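PDB 6HUZ: coenzyme F420-dependent N(5),N(10)-methenyltetrahydromethanopterin reductase-related protein from Desulfurobacterium thermolithotrophum DSM 11699, which binds the iron-guanylylpyridinol cofactor as HmdII, a bacterial paralog of [Fe]-hydrogenase, and uses tetrahydrofolate derivatives as substrates. Local coordinates for residues N164-K169 / L193-L198; A217-K222 / N279-T284. All blocks are in the same frame, centred on the assembly; numbering follows the deposited sequence.

How the contacts relate
Contacts 1 and 2 follow one another along the chain, their centres 30 Å apart and their nearest atoms about 14 Å apart, without touching. Contact 1 lies where the two-stranded parallel sheet gives way to helix 196-203; contact 2 belongs to the helical part that follows, on helix 207-228 and the start of helix 282-292. The chain between them carries Gly-203, Asp-204, Met-205 and Ile-207 of the methenyltetrahydrofolate pocket. In contact 2, the side chain of Gln-281 is about 9 Å from a bound methenyltetrahydrofolate, while the side chain of Leu-166 in contact 1 is about 12 Å from a sodium ion. Both contacts also meet the second subunit.

Contact 1. Residues N164-K169 / L193-L198; sequences NELLRK and LLPAEL
Glu-165 swings CG opposite its backbone N (chi1 -173°) and Leu-166 swings its own CG opposite the carbonyl carbon (chi1 -53°), and both side chains thereby run alongside the ring of Pro-195, pointing the same way as it does. The two residues are the central pair of a type II beta turn from Asn-164 to Leu-167, which follows strand 158-163 and folds over the end of its parallel neighbour, strand 190-195. The turn is closed by Leu-167 N bonding to Asn-164 O at 3.0 Å.

On the ring, Glu-165 OE1 meets Pro-195 CG at 3.7 Å, and Leu-166 CD1 lies 3.9 Å from Pro-195 CB. Further along, the end of Leu-167 reaches across, its CD1 4.3 Å from Ala-196 CB; both residues also touch Leu-122 of helix 121-127. Thr-163 pairs through its backbone with Leu-194 and Ala-196, holding the two strand ends together. The carboxylate of Glu-197 is hydrogen-bonded to Thr-316 OG1 (through OE1) and Ser-317 OG (through OE2) of the second subunit.

No direct hydrogen bond joins the two segments; instead a water bridges them, donating to Glu-165 O at 3.0 Å and accepting from Glu-197 N at 2.7 Å.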
loop_
_atom_site.group_PDB
_atom_site.type_symbol
_atom_site.label_atom_id
_atom_site.label_comp_id
_atom_site.label_asym_id
_atom_site.label_seq_id
_atom_site.Cartn_x
_atom_site.Cartn_y
_atom_site.Cartn_z
ATOM N N ASN A 164 -14.973 8.629 -16.274
ATOM C CA ASN A 164 -13.774 9.144 -16.935
ATOM C C ASN A 164 -12.843 9.860 -15.950
ATOM O O ASN A 164 -11.795 10.355 -16.359
ATOM C CB ASN A 164 -14.164 10.135 -18.035
ATOM C CG ASN A 164 -15.037 9.527 -19.112
ATOM O OD1 ASN A 164 -14.687 8.510 -19.714
ATOM N ND2 ASN A 164 -16.198 10.131 -19.385
ATOM N N GLU A 165 -13.216 9.942 -14.668
ATOM C CA GLU A 165 -12.385 10.625 -13.702
ATOM C C GLU A 165 -10.993 9.992 -13.592
ATOM O O GLU A 165 -10.863 8.763 -13.579
ATOM C CB GLU A 165 -13.099 10.708 -12.345
ATOM C CG GLU A 165 -12.347 11.559 -11.333
ATOM C CD GLU A 165 -13.199 11.940 -10.142
ATOM O OE1 GLU A 165 -13.950 11.068 -9.641
ATOM O OE2 GLU A 165 -13.115 13.111 -9.708
ATOM N N LEU A 166 -9.956 10.863 -13.559
ATOM C CA LEU A 166 -8.529 10.528 -13.491
ATOM C C LEU A 166 -7.972 10.043 -14.835
ATOM O O LEU A 166 -6.775 9.787 -14.901
ATOM C CB LEU A 166 -8.201 9.517 -12.379
ATOM C CG LEU A 166 -8.711 9.892 -11.005
ATOM C CD1 LEU A 166 -8.202 8.932 -9.963
ATOM C CD2 LEU A 166 -8.304 11.288 -10.642
ATOM N N LEU A 167 -8.809 9.950 -15.913
ATOM C CA LEU A 167 -8.309 9.495 -17.214
ATOM C C LEU A 167 -7.864 10.674 -18.073
ATOM O O LEU A 167 -8.408 11.773 -17.942
ATOM C CB LEU A 167 -9.380 8.712 -18.020
ATOM C CG LEU A 167 -10.002 7.491 -17.353
ATOM C CD1 LEU A 167 -10.978 6.770 -18.339
ATOM C CD2 LEU A 167 -8.909 6.547 -16.827
ATOM N N ARG A 168 -6.911 10.424 -18.996
ATOM C CA ARG A 168 -6.420 11.463 -19.906
ATOM C C ARG A 168 -7.401 11.699 -21.042
ATOM O O ARG A 168 -7.544 12.841 -21.493
ATOM C CB ARG A 168 -5.036 11.089 -20.445
ATOM C CG ARG A 168 -3.998 10.903 -19.311
ATOM C CD ARG A 168 -2.705 10.347 -19.854
ATOM N NE ARG A 168 -1.926 11.365 -20.561
ATOM C CZ ARG A 168 -1.182 12.297 -19.968
ATOM N NH1 ARG A 168 -1.105 12.354 -18.638
ATOM N NH2 ARG A 168 -0.505 13.179 -20.694
ATOM N N LYS A 169 -8.087 10.618 -21.513
ATOM C CA LYS A 169 -9.082 10.671 -22.582
ATOM C C LYS A 169 -10.329 9.923 -22.101
ATOM O O LYS A 169 -10.219 8.927 -21.385
ATOM C CB LYS A 169 -8.567 10.008 -23.867
ATOM C CG LYS A 169 -7.452 10.792 -24.535
ATOM C CD LYS A 169 -7.234 10.378 -25.994
ATOM C CE LYS A 169 -6.208 9.281 -26.164
ATOM N NZ LYS A 169 -5.653 9.255 -27.544
ATOM N N LEU A 193 -20.499 5.612 -8.600
ATOM C CA LEU A 193 -19.683 6.054 -9.744
ATOM C C LEU A 193 -18.227 6.285 -9.315
ATOM O O LEU A 193 -17.942 7.222 -8.570
ATOM C CB LEU A 193 -20.254 7.360 -10.325
ATOM C CG LEU A 193 -21.756 7.344 -10.663
ATOM C CD1 LEU A 193 -22.182 8.653 -11.294
ATOM C CD2 LEU A 193 -22.090 6.219 -11.550
ATOM N N LEU A 194 -17.303 5.466 -9.793
ATOM C CA LEU A 194 -15.893 5.628 -9.430
ATOM C C LEU A 194 -14.986 5.882 -10.622
ATOM O O LEU A 194 -15.295 5.469 -11.729
ATOM C CB LEU A 194 -15.366 4.325 -8.773
ATOM C CG LEU A 194 -16.154 3.745 -7.612
ATOM C CD1 LEU A 194 -15.410 2.563 -7.043
ATOM C CD2 LEU A 194 -16.372 4.740 -6.529
ATOM N N PRO A 195 -13.818 6.519 -10.397
ATOM C CA PRO A 195 -12.865 6.668 -11.499
ATOM C C PRO A 195 -12.613 5.233 -12.002
ATOM O O PRO A 195 -12.493 4.275 -11.214
ATOM C CB PRO A 195 -11.617 7.262 -10.827
ATOM C CG PRO A 195 -12.096 7.862 -9.569
ATOM C CD PRO A 195 -13.283 7.052 -9.130
ATOM N N ALA A 196 -12.548 5.069 -13.308
ATOM C CA ALA A 196 -12.365 3.744 -13.904
ATOM C C ALA A 196 -11.231 2.887 -13.300
ATOM O O ALA A 196 -11.408 1.683 -13.090
ATOM C CB ALA A 196 -12.180 3.889 -15.405
ATOM N N GLU A 197 -10.093 3.486 -13.007
ATOM C CA GLU A 197 -8.986 2.709 -12.464
ATOM C C GLU A 197 -9.236 2.159 -11.050
ATOM O O GLU A 197 -8.612 1.174 -10.663
ATOM C CB GLU A 197 -7.716 3.552 -12.486
ATOM C CG GLU A 197 -6.438 2.756 -12.355
ATOM C CD GLU A 197 -5.200 3.629 -12.346
ATOM O OE1 GLU A 197 -5.319 4.841 -12.042
ATOM O OE2 GLU A 197 -4.106 3.097 -12.644
ATOM N N LEU A 198 -10.147 2.771 -10.307
ATOM C CA LEU A 198 -10.441 2.368 -8.929
ATOM C C LEU A 198 -11.515 1.322 -8.791
ATOM O O LEU A 198 -11.667 0.775 -7.691
ATOM C CB LEU A 198 -10.819 3.623 -8.109
ATOM C CG LEU A 198 -9.762 4.759 -8.125
ATOM C CD1 LEU A 198 -10.094 5.856 -7.113
ATOM C CD2 LEU A 198 -8.381 4.247 -7.846
HETATM O O HOH W 1 -9.465 6.082 -13.458
#

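Contact 2. Residues A217-K222 / N279-T284; sequences AIEYYK and NEQPLT
The carboxylate of Glu-219 lies with one face against the backbone of Gln-281, whose CA stands 3.4 Å from Glu-219 CD, and the CD corner of the Pro-282 ring comes over the same face near Glu-219 OE2. From the opposite side Leu-283 CB approaches Glu-219 OE2 at 3.5 Å. The edges carry the hydrogen bonds. Glu-219 OE2 receives Leu-283 N on its syn lone pair at 3.0 Å (N-H...O 152°). Glu-219 OE1 takes two donors: Thr-284 N at 2.8 Å on the syn side, 28° out of the carboxylate plane, and Thr-284 OG1 at 2.7 Å on the anti lone pair.

Three bonds thus fix the rotation of the carboxylate, and an extended chain with CG opposite the backbone N (chi1 -177°) delivers it from helix 207-228. Thr-284 OG1, which gives its proton to Glu-219 OE1, in turn accepts Gln-281 NE2 at 3.0 Å. That amide is held from behind: Gln-281 NE2 also donates to Met-274 O, and Gln-281 OE1 accepts from Leu-276 N and Asp-277 N. Replacing Glu-219 with an alanine would probably leave the amides of Leu-283 and Thr-284 without their acceptor and the threonine hydroxyl without the mate for its proton. Beside this site, a water accepts from Lys-222 NZ at 2.7 Å and donates to Glu-280 O.

The second subunit adjoins this corner, its Leu-290 packing on Pro-282 and its Thr-286 on Leu-283. The two bound N-H groups and the N-terminal end of helix 282-292 probably stabilise the negative charge of Glu-219. This is the arrangement of a helix N-terminus, with Gln-281 at the N-cap, whose first-turn N-H groups are bound by a carboxylate from another helix, here within the helical domain of the Hmd family.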
loop_
_atom_site.group_PDB
_atom_site.type_symbol
_atom_site.label_atom_id
_atom_site.label_comp_id
_atom_site.label_asym_id
_atom_site.label_seq_id
_atom_site.Cartn_x
_atom_site.Cartn_y
_atom_site.Cartn_z
ATOM N N ALA A 217 -4.637 3.209 7.710
ATOM C CA ALA A 217 -4.057 4.544 7.476
ATOM C C ALA A 217 -4.840 5.581 8.245
ATOM O O ALA A 217 -4.252 6.545 8.743
ATOM C CB ALA A 217 -4.083 4.890 6.000
ATOM N N ILE A 218 -6.162 5.412 8.337
ATOM C CA ILE A 218 -6.956 6.394 9.077
ATOM C C ILE A 218 -6.661 6.197 10.566
ATOM O O ILE A 218 -6.558 7.174 11.297
ATOM C CB ILE A 218 -8.453 6.259 8.762
ATOM C CG1 ILE A 218 -8.707 6.484 7.250
ATOM C CG2 ILE A 218 -9.267 7.243 9.610
ATOM C CD1 ILE A 218 -8.148 7.795 6.691
ATOM N N GLU A 219 -6.496 4.954 11.002
ATOM C CA GLU A 219 -6.186 4.725 12.405
ATOM C C GLU A 219 -4.846 5.406 12.744
ATOM O O GLU A 219 -4.748 6.091 13.754
ATOM C CB GLU A 219 -6.137 3.226 12.721
ATOM C CG GLU A 219 -5.893 2.963 14.202
ATOM C CD GLU A 219 -6.257 1.566 14.661
ATOM O OE1 GLU A 219 -5.375 0.892 15.240
ATOM O OE2 GLU A 219 -7.421 1.143 14.451
ATOM N N TYR A 220 -3.838 5.258 11.879
ATOM C CA TYR A 220 -2.528 5.868 12.096
ATOM C C TYR A 220 -2.644 7.401 12.039
ATOM O O TYR A 220 -1.969 8.103 12.777
ATOM C CB TYR A 220 -1.510 5.320 11.073
ATOM C CG TYR A 220 -0.302 6.198 10.940
ATOM C CD1 TYR A 220 0.598 6.342 11.996
ATOM C CD2 TYR A 220 -0.068 6.924 9.775
ATOM C CE1 TYR A 220 1.696 7.188 11.897
ATOM C CE2 TYR A 220 1.022 7.791 9.673
ATOM C CZ TYR A 220 1.899 7.918 10.738
ATOM O OH TYR A 220 2.965 8.778 10.648
ATOM N N TYR A 221 -3.495 7.926 11.175
ATOM C CA TYR A 221 -3.681 9.371 11.098
ATOM C C TYR A 221 -4.262 9.876 12.437
ATOM O O TYR A 221 -3.816 10.905 12.956
ATOM C CB TYR A 221 -4.653 9.702 9.934
ATOM C CG TYR A 221 -5.271 11.069 10.043
ATOM C CD1 TYR A 221 -4.634 12.183 9.524
ATOM C CD2 TYR A 221 -6.497 11.253 10.668
ATOM C CE1 TYR A 221 -5.190 13.449 9.629
ATOM C CE2 TYR A 221 -7.061 12.516 10.785
ATOM C CZ TYR A 221 -6.398 13.614 10.271
ATOM O OH TYR A 221 -6.937 14.872 10.358
ATOM N N LYS A 222 -5.270 9.168 12.999
ATOM C CA LYS A 222 -5.865 9.614 14.289
ATOM C C LYS A 222 -4.832 9.566 15.437
ATOM O O LYS A 222 -4.793 10.480 16.259
ATOM C CB LYS A 222 -7.101 8.769 14.631
ATOM C CG LYS A 222 -8.346 9.189 13.843
ATOM C CD LYS A 222 -9.248 8.016 13.523
ATOM C CE LYS A 222 -9.787 7.316 14.741
ATOM N NZ LYS A 222 -9.873 5.852 14.526
ATOM N N ASN A 279 -7.757 1.521 23.455
ATOM C CA ASN A 279 -9.165 1.700 23.094
ATOM C C ASN A 279 -9.365 2.356 21.730
ATOM O O ASN A 279 -10.324 2.018 21.032
ATOM C CB ASN A 279 -9.927 2.482 24.170
ATOM C CG ASN A 279 -10.418 1.615 25.313
ATOM O OD1 ASN A 279 -10.722 0.420 25.144
ATOM N ND2 ASN A 279 -10.509 2.195 26.508
ATOM N N GLU A 280 -8.476 3.272 21.334
ATOM C CA GLU A 280 -8.618 3.953 20.042
ATOM C C GLU A 280 -7.818 3.331 18.910
ATOM O O GLU A 280 -7.785 3.893 17.805
ATOM C CB GLU A 280 -8.273 5.444 20.205
ATOM C CG GLU A 280 -9.403 6.230 20.847
ATOM C CD GLU A 280 -10.636 6.274 19.965
ATOM O OE1 GLU A 280 -11.643 5.617 20.316
ATOM O OE2 GLU A 280 -10.586 6.950 18.911
ATOM N N GLN A 281 -7.186 2.170 19.146
ATOM C CA GLN A 281 -6.409 1.520 18.092
ATOM C C GLN A 281 -6.811 0.057 17.866
ATOM O O GLN A 281 -5.963 -0.822 18.007
ATOM C CB GLN A 281 -4.907 1.597 18.414
ATOM C CG GLN A 281 -4.362 3.002 18.392
ATOM C CD GLN A 281 -2.879 3.008 18.625
ATOM O OE1 GLN A 281 -2.407 3.469 19.663
ATOM N NE2 GLN A 281 -2.103 2.502 17.669
ATOM N N PRO A 282 -8.076 -0.224 17.484
ATOM C CA PRO A 282 -8.496 -1.630 17.243
ATOM C C PRO A 282 -7.658 -2.404 16.226
ATOM O O PRO A 282 -7.298 -3.538 16.481
ATOM C CB PRO A 282 -9.925 -1.490 16.704
ATOM C CG PRO A 282 -10.099 -0.046 16.395
ATOM C CD PRO A 282 -9.193 0.713 17.269
ATOM N N LEU A 283 -7.383 -1.816 15.066
ATOM C CA LEU A 283 -6.585 -2.523 14.068
ATOM C C LEU A 283 -5.147 -2.748 14.507
ATOM O O LEU A 283 -4.623 -3.829 14.273
ATOM C CB LEU A 283 -6.607 -1.776 12.727
ATOM C CG LEU A 283 -7.929 -1.820 11.967
ATOM C CD1 LEU A 283 -7.867 -0.941 10.733
ATOM C CD2 LEU A 283 -8.306 -3.242 11.581
ATOM N N THR A 284 -4.492 -1.760 15.153
ATOM C CA THR A 284 -3.087 -1.962 15.567
ATOM C C THR A 284 -3.023 -3.160 16.507
ATOM O O THR A 284 -2.235 -4.113 16.331
ATOM C CB THR A 284 -2.544 -0.726 16.314
ATOM O OG1 THR A 284 -2.762 0.461 15.558
ATOM C CG2 THR A 284 -1.057 -0.851 16.629
HETATM O O HOH W 2 -6.873 6.091 16.381
HETATM O O HOH W 3 -10.163 3.905 16.316
#